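Local coordinates for DisA protein (Sorangium cellulosum, PDB 6CCA) that probably transfers methyl groups from S-adenosylmethionine to a carbon of a growing polyketide, building the gem-dimethyl group on the disorazol assembly line, at residues A[377-382]-A[403-408]; A[324-329]-A[382-387]; A[284-289]-A[316-321]; A[35-40]-A[209-214]. One frame throughout, in Å; residues are numbered along the deposited sequence.

Contact 1. Residues A[377-382]-A[403-408]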
loop_
_atom_site.group_PDB
_atom_site.type_symbol
_atom_site.label_atom_id
_atom_site.label_comp_id
_atom_site.label_asym_id
_atom_site.label_seq_id
_atom_site.Cartn_x
_atom_site.Cartn_y
_atom_site.Cartn_z
ATOM N N GLY A 377 5.859 14.347 -8.272
ATOM C CA GLY A 377 6.929 14.593 -9.274
ATOM C C GLY A 377 7.010 13.516 -10.300
ATOM O O GLY A 377 7.096 13.764 -11.519
ATOM N N LEU A 378 6.916 12.271 -9.867
ATOM C CA LEU A 378 6.952 11.215 -10.851
ATOM C C LEU A 378 5.751 11.192 -11.840
ATOM O O LEU A 378 5.956 10.934 -13.059
ATOM C CB LEU A 378 7.064 9.830 -10.188
ATOM C CG LEU A 378 7.175 8.581 -11.077
ATOM C CD1 LEU A 378 8.415 8.561 -11.932
ATOM C CD2 LEU A 378 7.086 7.286 -10.283
ATOM N N LEU A 379 4.549 11.392 -11.327
ATOM C CA LEU A 379 3.361 11.289 -12.167
ATOM C C LEU A 379 3.462 12.468 -13.181
ATOM O O LEU A 379 3.090 12.294 -14.363
ATOM C CB LEU A 379 2.115 11.456 -11.339
ATOM C CG LEU A 379 1.826 10.181 -10.523
ATOM C CD1 LEU A 379 0.911 10.443 -9.379
ATOM C CD2 LEU A 379 1.224 9.070 -11.443
ATOM N N GLU A 380 3.849 13.645 -12.669
ATOM C CA GLU A 380 4.102 14.807 -13.620
ATOM C C GLU A 380 5.094 14.494 -14.711
ATOM O O GLU A 380 4.832 14.779 -15.903
ATOM C CB GLU A 380 4.517 16.054 -12.833
ATOM C CG GLU A 380 3.350 16.648 -12.114
ATOM C CD GLU A 380 3.711 17.734 -11.104
ATOM O OE1 GLU A 380 4.901 17.901 -10.861
ATOM O OE2 GLU A 380 2.793 18.393 -10.567
ATOM N N GLU A 381 6.223 13.886 -14.371
ATOM C CA GLU A 381 7.192 13.499 -15.377
ATOM C C GLU A 381 6.655 12.551 -16.378
ATOM O O GLU A 381 7.117 12.529 -17.503
ATOM C CB GLU A 381 8.430 12.844 -14.772
ATOM C CG GLU A 381 9.316 13.816 -14.056
ATOM C CD GLU A 381 10.350 13.133 -13.182
ATOM O OE1 GLU A 381 10.761 11.988 -13.438
ATOM O OE2 GLU A 381 10.752 13.776 -12.234
ATOM N N GLU A 382 5.741 11.676 -15.965
ATOM C CA GLU A 382 5.148 10.696 -16.856
ATOM C C GLU A 382 3.959 11.229 -17.624
ATOM O O GLU A 382 3.244 10.475 -18.301
ATOM C CB GLU A 382 4.788 9.408 -16.054
ATOM C CG GLU A 382 6.039 8.640 -15.564
ATOM C CD GLU A 382 7.018 8.298 -16.696
ATOM O OE1 GLU A 382 6.589 7.666 -17.673
ATOM O OE2 GLU A 382 8.202 8.684 -16.557
ATOM N N ASN A 403 -1.651 8.326 1.886
ATOM C CA ASN A 403 -2.411 9.345 1.144
ATOM C C ASN A 403 -3.207 8.787 -0.021
ATOM O O ASN A 403 -2.893 7.655 -0.512
ATOM C CB ASN A 403 -1.483 10.489 0.710
ATOM C CG ASN A 403 -2.241 11.827 0.596
ATOM O OD1 ASN A 403 -3.439 11.914 0.907
ATOM N ND2 ASN A 403 -1.535 12.860 0.141
ATOM N N VAL A 404 -4.246 9.511 -0.415
ATOM C CA VAL A 404 -4.874 9.308 -1.722
ATOM C C VAL A 404 -4.330 10.384 -2.693
ATOM O O VAL A 404 -4.216 11.592 -2.350
ATOM C CB VAL A 404 -6.364 9.308 -1.611
ATOM C CG1 VAL A 404 -7.037 9.499 -2.963
ATOM C CG2 VAL A 404 -6.841 8.021 -0.954
ATOM N N ILE A 405 -3.959 9.941 -3.870
ATOM C CA ILE A 405 -3.323 10.760 -4.915
ATOM C C ILE A 405 -4.131 10.640 -6.182
ATOM O O ILE A 405 -4.413 9.542 -6.615
ATOM C CB ILE A 405 -1.854 10.400 -5.160
ATOM C CG1 ILE A 405 -1.057 10.426 -3.824
ATOM C CG2 ILE A 405 -1.237 11.370 -6.179
ATOM C CD1 ILE A 405 -0.468 9.128 -3.480
ATOM N N LEU A 406 -4.570 11.769 -6.718
ATOM C CA LEU A 406 -5.355 11.851 -7.965
ATOM C C LEU A 406 -4.498 12.454 -9.070
ATOM O O LEU A 406 -3.697 13.353 -8.813
ATOM C CB LEU A 406 -6.606 12.703 -7.787
ATOM C CG LEU A 406 -7.447 12.394 -6.526
ATOM C CD1 LEU A 406 -8.557 13.399 -6.356
ATOM C CD2 LEU A 406 -8.022 11.041 -6.595
ATOM N N ALA A 407 -4.623 11.937 -10.279
ATOM C CA ALA A 407 -3.831 12.444 -11.393
ATOM C C ALA A 407 -4.634 12.294 -12.705
ATOM O O ALA A 407 -5.382 11.321 -12.862
ATOM C CB ALA A 407 -2.589 11.641 -11.494
ATOM N N GLU A 408 -4.499 13.284 -13.585
ATOM C CA GLU A 408 -5.254 13.346 -14.853
ATOM C C GLU A 408 -4.311 13.030 -15.991
ATOM O O GLU A 408 -3.214 13.618 -16.162
ATOM C CB GLU A 408 -5.845 14.747 -14.990
ATOM C CG GLU A 408 -6.566 15.058 -16.291
ATOM C CD GLU A 408 -7.094 16.482 -16.250
ATOM O OE1 GLU A 408 -6.368 17.315 -16.768
ATOM O OE2 GLU A 408 -8.225 16.727 -15.719
#
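Leu-379, on helix 372-381, rests one methyl over the strand 402-409 between Ile-405 and Ala-407, a compact example of how a helix is seated on a sheet. Its CD1 lies 4.0 Å from CG2 of Ile-405. The same carbon is 4.3 Å from CB of Ala-407, so a single methyl bridges two residues that sit two apart on one face of the strand. CB of Leu-379 already points at the strand; with CG beside the backbone N (chi1 -76°), CD1 ends between the two residues. Ile-405 answers with its short arm: CG2 stands opposite the backbone N, while CG1 takes no part in the closest approach. The other branch of Leu-379 is not idle, for its CD2 packs on CD2 of Leu-319, at 3.9 Å, in the neighbouring helix 315-325. All three touching residues are buried, and no hydrogen bond crosses between the segments. Away from Leu-379 the helix has a solvent side: Glu-380, on the flank by Val-387, pairs with Lys-376, and Glu-381, pointing away from the strand, pairs with Arg-316. Within the strand, Leu-406 points its side chain away from the helix and meets Ser-208 of helix 196-216, so the strand is covered on both faces. A central sheet sandwiched between helix layers, with strand 402-409 running antiparallel to its neighbour 330-337, is the hallmark of the Rossmann-like class I methyltransferase fold.

Contact 2. Residues A[324-329]-A[382-387]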
loop_
_atom_site.group_PDB
_atom_site.type_symbol
_atom_site.label_atom_id
_atom_site.label_comp_id
_atom_site.label_asym_id
_atom_site.label_seq_id
_atom_site.Cartn_x
_atom_site.Cartn_y
_atom_site.Cartn_z
ATOM N N ARG A 324 -1.972 4.073 -21.359
ATOM C CA ARG A 324 -2.478 3.419 -22.577
ATOM C C ARG A 324 -3.916 3.017 -22.376
ATOM O O ARG A 324 -4.721 3.223 -23.258
ATOM C CB ARG A 324 -1.618 2.178 -22.913
ATOM C CG ARG A 324 -2.082 1.385 -24.138
ATOM C CD ARG A 324 -0.947 0.508 -24.694
ATOM N NE ARG A 324 0.224 1.356 -25.008
ATOM C CZ ARG A 324 0.270 2.226 -26.034
ATOM N NH1 ARG A 324 -0.770 2.368 -26.865
ATOM N NH2 ARG A 324 1.361 2.966 -26.229
ATOM N N LEU A 325 -4.230 2.450 -21.204
ATOM C CA LEU A 325 -5.567 1.994 -20.883
ATOM C C LEU A 325 -6.553 3.147 -20.636
ATOM O O LEU A 325 -7.740 3.030 -20.924
ATOM C CB LEU A 325 -5.563 1.141 -19.631
ATOM C CG LEU A 325 -4.884 -0.224 -19.803
ATOM C CD1 LEU A 325 -4.511 -0.859 -18.494
ATOM C CD2 LEU A 325 -5.791 -1.162 -20.611
ATOM N N LEU A 326 -6.057 4.232 -20.037
ATOM C CA LEU A 326 -6.939 5.382 -19.735
ATOM C C LEU A 326 -7.269 6.207 -20.978
ATOM O O LEU A 326 -6.411 6.425 -21.846
ATOM C CB LEU A 326 -6.210 6.331 -18.777
ATOM C CG LEU A 326 -6.253 5.999 -17.288
ATOM C CD1 LEU A 326 -5.368 6.976 -16.536
ATOM C CD2 LEU A 326 -7.677 6.027 -16.731
ATOM N N LYS A 327 -8.485 6.697 -21.010
ATOM C CA LYS A 327 -8.832 7.783 -21.934
ATOM C C LYS A 327 -8.018 9.012 -21.607
ATOM O O LYS A 327 -7.591 9.234 -20.479
ATOM C CB LYS A 327 -10.302 8.122 -21.753
ATOM C CG LYS A 327 -11.202 7.008 -22.266
ATOM C CD LYS A 327 -12.657 7.277 -22.038
ATOM C CE LYS A 327 -13.458 6.027 -22.447
ATOM N NZ LYS A 327 -14.835 6.275 -21.938
ATOM N N ALA A 328 -7.805 9.836 -22.626
ATOM C CA ALA A 328 -7.337 11.173 -22.380
ATOM C C ALA A 328 -8.211 11.836 -21.347
ATOM O O ALA A 328 -9.442 11.745 -21.388
ATOM C CB ALA A 328 -7.337 11.963 -23.727
ATOM N N ASN A 329 -7.581 12.593 -20.429
ATOM C CA ASN A 329 -8.271 13.198 -19.280
ATOM C C ASN A 329 -9.051 12.189 -18.376
ATOM O O ASN A 329 -9.972 12.583 -17.620
ATOM C CB ASN A 329 -9.304 14.203 -19.760
ATOM C CG ASN A 329 -8.661 15.315 -20.579
ATOM O OD1 ASN A 329 -7.541 15.670 -20.288
ATOM N ND2 ASN A 329 -9.360 15.853 -21.592
ATOM N N GLU A 382 5.741 11.676 -15.965
ATOM C CA GLU A 382 5.148 10.696 -16.856
ATOM C C GLU A 382 3.959 11.229 -17.624
ATOM O O GLU A 382 3.244 10.475 -18.301
ATOM C CB GLU A 382 4.788 9.408 -16.054
ATOM C CG GLU A 382 6.039 8.640 -15.564
ATOM C CD GLU A 382 7.018 8.298 -16.696
ATOM O OE1 GLU A 382 6.589 7.666 -17.673
ATOM O OE2 GLU A 382 8.202 8.684 -16.557
ATOM N N GLY A 383 3.698 12.525 -17.483
ATOM C CA GLY A 383 2.660 13.174 -18.272
ATOM C C GLY A 383 1.248 13.158 -17.724
ATOM O O GLY A 383 0.296 13.244 -18.488
ATOM N N PHE A 384 1.097 13.057 -16.395
ATOM C CA PHE A 384 -0.149 13.377 -15.810
ATOM C C PHE A 384 -0.133 14.847 -15.428
ATOM O O PHE A 384 0.963 15.362 -15.174
ATOM C CB PHE A 384 -0.390 12.500 -14.536
ATOM C CG PHE A 384 -0.592 11.046 -14.833
ATOM C CD1 PHE A 384 0.496 10.186 -14.982
ATOM C CD2 PHE A 384 -1.877 10.483 -14.916
ATOM C CE1 PHE A 384 0.322 8.811 -15.251
ATOM C CE2 PHE A 384 -2.054 9.110 -15.172
ATOM C CZ PHE A 384 -0.942 8.268 -15.337
ATOM N N ARG A 385 -1.306 15.454 -15.312
ATOM C CA ARG A 385 -1.509 16.832 -14.858
ATOM C C ARG A 385 -2.458 16.939 -13.678
ATOM O O ARG A 385 -3.112 16.006 -13.346
ATOM C CB ARG A 385 -2.112 17.681 -15.977
ATOM C CG ARG A 385 -1.745 17.222 -17.340
ATOM C CD ARG A 385 -2.305 18.066 -18.423
ATOM N NE ARG A 385 -3.679 17.668 -18.656
ATOM C CZ ARG A 385 -4.213 17.516 -19.841
ATOM N NH1 ARG A 385 -3.483 17.670 -20.913
ATOM N NH2 ARG A 385 -5.484 17.216 -19.924
ATOM N N ARG A 386 -2.536 18.114 -13.081
ATOM C CA ARG A 386 -3.407 18.367 -11.963
ATOM C C ARG A 386 -3.137 17.375 -10.842
ATOM O O ARG A 386 -3.985 17.107 -10.073
ATOM C CB ARG A 386 -4.865 18.249 -12.386
ATOM C CG ARG A 386 -5.603 19.523 -12.651
ATOM C CD ARG A 386 -5.932 19.517 -14.136
ATOM N NE ARG A 386 -5.197 20.521 -14.761
ATOM C CZ ARG A 386 -5.118 20.784 -16.046
ATOM N NH1 ARG A 386 -5.702 20.069 -16.985
ATOM N NH2 ARG A 386 -4.400 21.795 -16.368
ATOM N N VAL A 387 -1.932 16.860 -10.814
ATOM C CA VAL A 387 -1.609 15.841 -9.848
ATOM C C VAL A 387 -1.856 16.347 -8.438
ATOM O O VAL A 387 -1.372 17.369 -8.062
ATOM C CB VAL A 387 -0.211 15.280 -10.017
ATOM C CG1 VAL A 387 -0.005 14.163 -9.036
ATOM C CG2 VAL A 387 -0.002 14.763 -11.409
#
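Arg-385, which meets Asn-329 across this contact, is one of two arginines that grip a single oxygen: OE1 of Glu-408 forms salt bridges with NH2 of Arg-385 and with NH1 of Arg-386. These opposite charges would be expected to stabilise one another. The approach to Asn-329 is closer, 2.6 Å from NH2 of Arg-385 to OD1 of Asn-329, yet its angle is too poor for a hydrogen bond, so its meaning is doubtful. The Asn-329 oxygen meets the guanidinium at its edge, near that plane, while the amide and guanidinium planes are turned 42° apart. The amide's other end has a sound partner: ND2 bonds to the carbonyl O of Phe-30. A bend at chi3 (-81°) brings the guanidinium of Arg-385 round to this position. The apolar half is simpler. CD1 of Leu-326 comes to the edge of the Phe-384 ring, 4.2 Å from CE2 and near the ring plane, and the two side chains cross at about a right angle. Ala-407 and Ser-409 also touch the ring, and strand 402-409 forms backbone bonds with both segments, through Asn-329 and Arg-385. Gly-383, at a positive phi of 88°, ends the preceding helix: N of Phe-384 turns back to O of Leu-379, and N of Gly-383 to O of Glu-380. This is a Schellman motif, here delivering the chain from a helix into the short edge strand 384-385 of the methyltransferase sheet.

Contact 3. Residues A[284-289]-A[316-321]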
loop_
_atom_site.group_PDB
_atom_site.type_symbol
_atom_site.label_atom_id
_atom_site.label_comp_id
_atom_site.label_asym_id
_atom_site.label_seq_id
_atom_site.Cartn_x
_atom_site.Cartn_y
_atom_site.Cartn_z
ATOM N N LEU A 284 -5.391 -9.389 -14.935
ATOM C CA LEU A 284 -4.531 -8.358 -15.546
ATOM C C LEU A 284 -3.256 -8.195 -14.819
ATOM O O LEU A 284 -3.210 -7.969 -13.590
ATOM C CB LEU A 284 -5.197 -6.995 -15.524
ATOM C CG LEU A 284 -4.402 -5.817 -16.114
ATOM C CD1 LEU A 284 -3.944 -5.998 -17.555
ATOM C CD2 LEU A 284 -5.368 -4.628 -16.087
ATOM N N ASP A 285 -2.176 -8.261 -15.604
ATOM C CA ASP A 285 -0.835 -8.089 -15.141
ATOM C C ASP A 285 -0.335 -6.861 -15.878
ATOM O O ASP A 285 -0.233 -6.909 -17.100
ATOM C CB ASP A 285 0.022 -9.270 -15.554
ATOM C CG ASP A 285 1.465 -9.152 -15.024
ATOM O OD1 ASP A 285 1.852 -8.082 -14.572
ATOM O OD2 ASP A 285 2.193 -10.142 -15.027
ATOM N N LEU A 286 -0.114 -5.741 -15.173
ATOM C CA LEU A 286 0.135 -4.469 -15.888
ATOM C C LEU A 286 1.531 -4.462 -16.518
ATOM O O LEU A 286 1.761 -3.739 -17.512
ATOM C CB LEU A 286 0.051 -3.254 -14.958
ATOM C CG LEU A 286 -1.316 -2.727 -14.594
ATOM C CD1 LEU A 286 -1.132 -1.634 -13.526
ATOM C CD2 LEU A 286 -2.083 -2.205 -15.809
ATOM N N GLU A 287 2.417 -5.255 -15.901
ATOM C CA GLU A 287 3.751 -5.498 -16.406
ATOM C C GLU A 287 3.777 -6.303 -17.710
ATOM O O GLU A 287 4.813 -6.474 -18.282
ATOM C CB GLU A 287 4.616 -6.175 -15.337
ATOM C CG GLU A 287 4.997 -5.223 -14.160
ATOM C CD GLU A 287 6.002 -5.835 -13.189
ATOM O OE1 GLU A 287 5.628 -6.372 -12.162
ATOM O OE2 GLU A 287 7.206 -5.813 -13.433
ATOM N N GLY A 288 2.656 -6.806 -18.179
ATOM C CA GLY A 288 2.626 -7.464 -19.455
ATOM C C GLY A 288 1.930 -6.633 -20.479
ATOM O O GLY A 288 1.748 -5.452 -20.326
ATOM N N ASP A 289 1.477 -7.284 -21.506
ATOM C CA ASP A 289 0.927 -6.600 -22.624
ATOM C C ASP A 289 -0.579 -6.515 -22.426
ATOM O O ASP A 289 -1.283 -7.504 -22.557
ATOM C CB ASP A 289 1.300 -7.369 -23.901
ATOM C CG ASP A 289 0.592 -6.865 -25.148
ATOM O OD1 ASP A 289 -0.337 -6.024 -25.070
ATOM O OD2 ASP A 289 0.973 -7.353 -26.234
ATOM N N ARG A 316 7.707 3.577 -13.872
ATOM C CA ARG A 316 7.456 4.430 -15.030
ATOM C C ARG A 316 6.758 3.661 -16.148
ATOM O O ARG A 316 5.855 4.179 -16.804
ATOM C CB ARG A 316 8.764 5.035 -15.543
ATOM C CG ARG A 316 9.333 6.129 -14.654
ATOM C CD ARG A 316 10.600 6.721 -15.251
ATOM N NE ARG A 316 11.325 7.545 -14.288
ATOM C CZ ARG A 316 11.092 8.839 -14.089
ATOM N NH1 ARG A 316 10.153 9.462 -14.786
ATOM N NH2 ARG A 316 11.802 9.510 -13.191
ATOM N N SER A 317 7.190 2.423 -16.354
ATOM C CA SER A 317 6.648 1.585 -17.361
ATOM C C SER A 317 5.179 1.207 -17.012
ATOM O O SER A 317 4.304 1.139 -17.853
ATOM C CB SER A 317 7.537 0.317 -17.419
ATOM O OG SER A 317 7.003 -0.592 -18.306
ATOM N N THR A 318 4.948 0.916 -15.740
ATOM C CA THR A 318 3.631 0.567 -15.284
ATOM C C THR A 318 2.677 1.747 -15.441
ATOM O O THR A 318 1.563 1.576 -15.913
ATOM C CB THR A 318 3.729 0.068 -13.831
ATOM O OG1 THR A 318 4.375 -1.208 -13.816
ATOM C CG2 THR A 318 2.352 -0.078 -13.162
ATOM N N LEU A 319 3.153 2.946 -15.142
ATOM C CA LEU A 319 2.376 4.145 -15.341
ATOM C C LEU A 319 2.031 4.405 -16.808
ATOM O O LEU A 319 0.923 4.861 -17.104
ATOM C CB LEU A 319 3.071 5.368 -14.775
ATOM C CG LEU A 319 3.189 5.342 -13.246
ATOM C CD1 LEU A 319 4.100 6.485 -12.792
ATOM C CD2 LEU A 319 1.823 5.431 -12.557
ATOM N N GLN A 320 2.963 4.078 -17.713
ATOM C CA GLN A 320 2.720 4.274 -19.135
ATOM C C GLN A 320 1.705 3.270 -19.595
ATOM O O GLN A 320 0.884 3.608 -20.439
ATOM C CB GLN A 320 4.038 4.213 -19.956
ATOM C CG GLN A 320 4.903 5.446 -19.753
ATOM C CD GLN A 320 4.229 6.731 -20.212
ATOM O OE1 GLN A 320 3.531 6.757 -21.261
ATOM N NE2 GLN A 320 4.410 7.783 -19.467
ATOM N N SER A 321 1.669 2.062 -19.022
ATOM C CA SER A 321 0.633 1.122 -19.449
ATOM C C SER A 321 -0.721 1.584 -18.970
ATOM O O SER A 321 -1.711 1.410 -19.648
ATOM C CB SER A 321 0.819 -0.305 -18.932
ATOM O OG SER A 321 1.974 -0.828 -19.437
#
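Apolar packing carries most of this contact, and Leu-286 and Thr-318 supply it. CD1 of Leu-286 lies 3.8 Å from CG2 of Thr-318, and the two side chains meet at about a right angle. In Thr-318 the methyl stands opposite the backbone N and the hydroxyl opposite the carbonyl carbon (chi1 -70°), which separates the two tasks of the residue: CG2 faces the leucine while OG1 bonds to OG1 of Thr-312. Leu-286 spreads further over the helix, touching Ile-322 and Leu-325, and also reaches Val-231 of strand 226-231. A looser touch comes from Glu-287, whose CG lies 4.1 Å from OG1 of Thr-318; its carboxylate is occupied by OE2 accepting from the backbone N of Lys-313. The fold explains the meeting. Segment 284-289 belongs to the connection after strand 279-281 in the Rossmann-like methyltransferase domain, a region that in many relatives borders the adenine of S-adenosylmethionine, and helix 315-325 is the one leading into strand 330-337. Polar interactions across the contact are slight. OG of Ser-321 is 3.5 Å from O of Leu-286, at best a weak hydrogen bond, and O of Ser-317 is about as near to that hydroxyl. Turn-forming bonds shape the loop itself. Asp-285 to Gly-288 make a type I turn, closed by N of Gly-288 to O of Asp-285 at 3.1 Å. OD1 of Asp-285 adds a weak bond to N of Glu-287, at 3.2 Å.

Contact 4. Residues A[35-40]-A[209-214]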
loop_
_atom_site.group_PDB
_atom_site.type_symbol
_atom_site.label_atom_id
_atom_site.label_comp_id
_atom_site.label_asym_id
_atom_site.label_seq_id
_atom_site.Cartn_x
_atom_site.Cartn_y
_atom_site.Cartn_z
ATOM N N GLU A 35 -9.346 19.330 -12.055
ATOM C CA GLU A 35 -9.056 20.610 -11.331
ATOM C C GLU A 35 -10.264 21.043 -10.519
ATOM O O GLU A 35 -10.141 21.354 -9.331
ATOM C CB GLU A 35 -8.651 21.688 -12.370
ATOM C CG GLU A 35 -8.407 23.083 -11.809
ATOM C CD GLU A 35 -7.894 24.081 -12.870
ATOM O OE1 GLU A 35 -7.626 23.731 -14.053
ATOM O OE2 GLU A 35 -7.751 25.253 -12.481
ATOM N N ARG A 36 -11.445 20.996 -11.101
ATOM C CA ARG A 36 -12.609 21.455 -10.357
ATOM C C ARG A 36 -13.190 20.425 -9.410
ATOM O O ARG A 36 -14.000 20.749 -8.534
ATOM C CB ARG A 36 -13.673 21.937 -11.317
ATOM C CG ARG A 36 -14.439 20.848 -12.039
ATOM C CD ARG A 36 -15.209 21.552 -13.146
ATOM N NE ARG A 36 -15.053 20.923 -14.446
ATOM C CZ ARG A 36 -16.012 20.271 -15.081
ATOM N NH1 ARG A 36 -17.201 20.101 -14.521
ATOM N NH2 ARG A 36 -15.766 19.766 -16.284
ATOM N N SER A 37 -12.777 19.172 -9.572
ATOM C CA SER A 37 -13.159 18.124 -8.650
ATOM C C SER A 37 -12.346 18.006 -7.345
ATOM O O SER A 37 -12.902 17.606 -6.361
ATOM C CB SER A 37 -13.068 16.787 -9.412
ATOM O OG SER A 37 -14.014 16.724 -10.455
ATOM N N VAL A 38 -11.097 18.387 -7.345
ATOM C CA VAL A 38 -10.224 18.190 -6.173
ATOM C C VAL A 38 -10.832 18.864 -4.927
ATOM O O VAL A 38 -10.900 18.278 -3.832
ATOM C CB VAL A 38 -8.772 18.555 -6.477
ATOM C CG1 VAL A 38 -7.937 18.493 -5.235
ATOM C CG2 VAL A 38 -8.209 17.581 -7.491
ATOM N N PRO A 39 -11.274 20.097 -5.052
ATOM C CA PRO A 39 -11.943 20.691 -3.853
ATOM C C PRO A 39 -13.203 19.987 -3.352
ATOM O O PRO A 39 -13.510 20.111 -2.213
ATOM C CB PRO A 39 -12.281 22.179 -4.332
ATOM C CG PRO A 39 -11.431 22.395 -5.510
ATOM C CD PRO A 39 -11.232 21.027 -6.195
ATOM N N ARG A 40 -13.946 19.255 -4.180
ATOM C CA ARG A 40 -15.087 18.499 -3.756
ATOM C C ARG A 40 -14.681 17.194 -3.065
ATOM O O ARG A 40 -15.515 16.555 -2.465
ATOM C CB ARG A 40 -15.969 18.152 -4.941
ATOM C CG ARG A 40 -16.601 19.392 -5.587
ATOM C CD ARG A 40 -17.356 19.107 -6.873
ATOM N NE ARG A 40 -17.970 20.365 -7.408
ATOM C CZ ARG A 40 -17.736 20.956 -8.605
ATOM N NH1 ARG A 40 -16.908 20.448 -9.507
ATOM N NH2 ARG A 40 -18.370 22.094 -8.928
ATOM N N LEU A 209 -14.470 8.668 -6.725
ATOM C CA LEU A 209 -15.178 8.036 -7.800
ATOM C C LEU A 209 -16.565 8.645 -7.992
ATOM O O LEU A 209 -17.028 8.834 -9.134
ATOM C CB LEU A 209 -15.267 6.504 -7.572
ATOM C CG LEU A 209 -13.923 5.770 -7.465
ATOM C CD1 LEU A 209 -14.226 4.296 -7.130
ATOM C CD2 LEU A 209 -13.019 5.859 -8.679
ATOM N N LEU A 210 -17.251 8.922 -6.892
ATOM C CA LEU A 210 -18.574 9.471 -6.966
ATOM C C LEU A 210 -18.542 10.887 -7.506
ATOM O O LEU A 210 -19.443 11.288 -8.271
ATOM C CB LEU A 210 -19.213 9.409 -5.600
ATOM C CG LEU A 210 -19.604 7.987 -5.168
ATOM C CD1 LEU A 210 -20.249 8.004 -3.815
ATOM C CD2 LEU A 210 -20.549 7.283 -6.127
ATOM N N VAL A 211 -17.498 11.649 -7.166
ATOM C CA VAL A 211 -17.368 13.009 -7.740
ATOM C C VAL A 211 -17.143 12.925 -9.239
ATOM O O VAL A 211 -17.728 13.679 -10.066
ATOM C CB VAL A 211 -16.271 13.773 -6.989
ATOM C CG1 VAL A 211 -15.717 14.954 -7.789
ATOM C CG2 VAL A 211 -16.838 14.149 -5.631
ATOM N N PHE A 212 -16.373 11.948 -9.639
ATOM C CA PHE A 212 -16.162 11.738 -11.071
ATOM C C PHE A 212 -17.474 11.425 -11.768
ATOM O O PHE A 212 -17.806 12.034 -12.820
ATOM C CB PHE A 212 -15.147 10.619 -11.311
ATOM C CG PHE A 212 -14.806 10.445 -12.742
ATOM C CD1 PHE A 212 -15.587 9.700 -13.574
ATOM C CD2 PHE A 212 -13.730 11.155 -13.277
ATOM C CE1 PHE A 212 -15.216 9.579 -14.910
ATOM C CE2 PHE A 212 -13.363 11.035 -14.594
ATOM C CZ PHE A 212 -14.130 10.250 -15.416
ATOM N N LEU A 213 -18.211 10.492 -11.224
ATOM C CA LEU A 213 -19.456 10.079 -11.826
ATOM C C LEU A 213 -20.447 11.233 -11.876
ATOM O O LEU A 213 -21.113 11.409 -12.843
ATOM C CB LEU A 213 -20.050 8.860 -11.132
ATOM C CG LEU A 213 -19.279 7.583 -11.437
ATOM C CD1 LEU A 213 -19.514 6.486 -10.436
ATOM C CD2 LEU A 213 -19.619 7.071 -12.798
ATOM N N ASP A 214 -20.506 12.001 -10.819
ATOM C CA ASP A 214 -21.427 13.121 -10.774
ATOM C C ASP A 214 -21.121 14.127 -11.848
ATOM O O ASP A 214 -21.989 14.699 -12.385
ATOM C CB ASP A 214 -21.373 13.829 -9.450
ATOM C CG ASP A 214 -22.116 13.115 -8.386
ATOM O OD1 ASP A 214 -22.947 12.237 -8.659
ATOM O OD2 ASP A 214 -21.833 13.452 -7.249
#
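Val-211 sets its two methyls against Ser-37 and Arg-40 of helix 34-41, in helix-on-helix packing outside the methyltransferase sheet: helix 196-216 lies directly on the sheet, and helix 34-41 rests against helix 196-216. Val-211 has the largest buried surface here, and its branches divide the work. CG1, standing opposite the backbone N (chi1 159°), is directed at Ser-37, whose CB is 3.6 Å from it. CG2 is directed at Arg-40, whose CB lies 4.2 Å away. The partners are three residues apart, one turn of their helix, and are tied by N of Arg-40 to O of Ser-37 at 2.9 Å; the helix is kinked around here. Only the root of Arg-40 takes part, because its extended chain carries the guanidinium away from Val-211. Phe-212, next along the helix, turns to the sheet instead, meeting the ring of Trp-331 edge to face, and touching Val-302. OG of Ser-37 bonds back to O of Leu-33, just ahead of the helix; that hydroxyl oxygen nevertheless packs against CG1 of Val-211, OG of Ser-37 to CG1 being 3.6 Å.

The four contacts are grouped about one mixed sheet, and contacts 1 and 2 include strands of it. These two are the closest, with centres about 9 Å apart; they share Glu-382, and the helix of one runs straight into the edge strand of the other. Contact 3 joins them through helix 315-325, which contact 2 also uses, its centre about 16 Å from that of contact 1 and about 14 Å from that of contact 2. Contact 4 comes first along the chain, contact 3 follows, then the interleaved contacts 2 and 1. Contact 4 lies on the opposite face of the sheet, about 26 Å between centres from contact 3. Both helical layers and the sheet are thus joined.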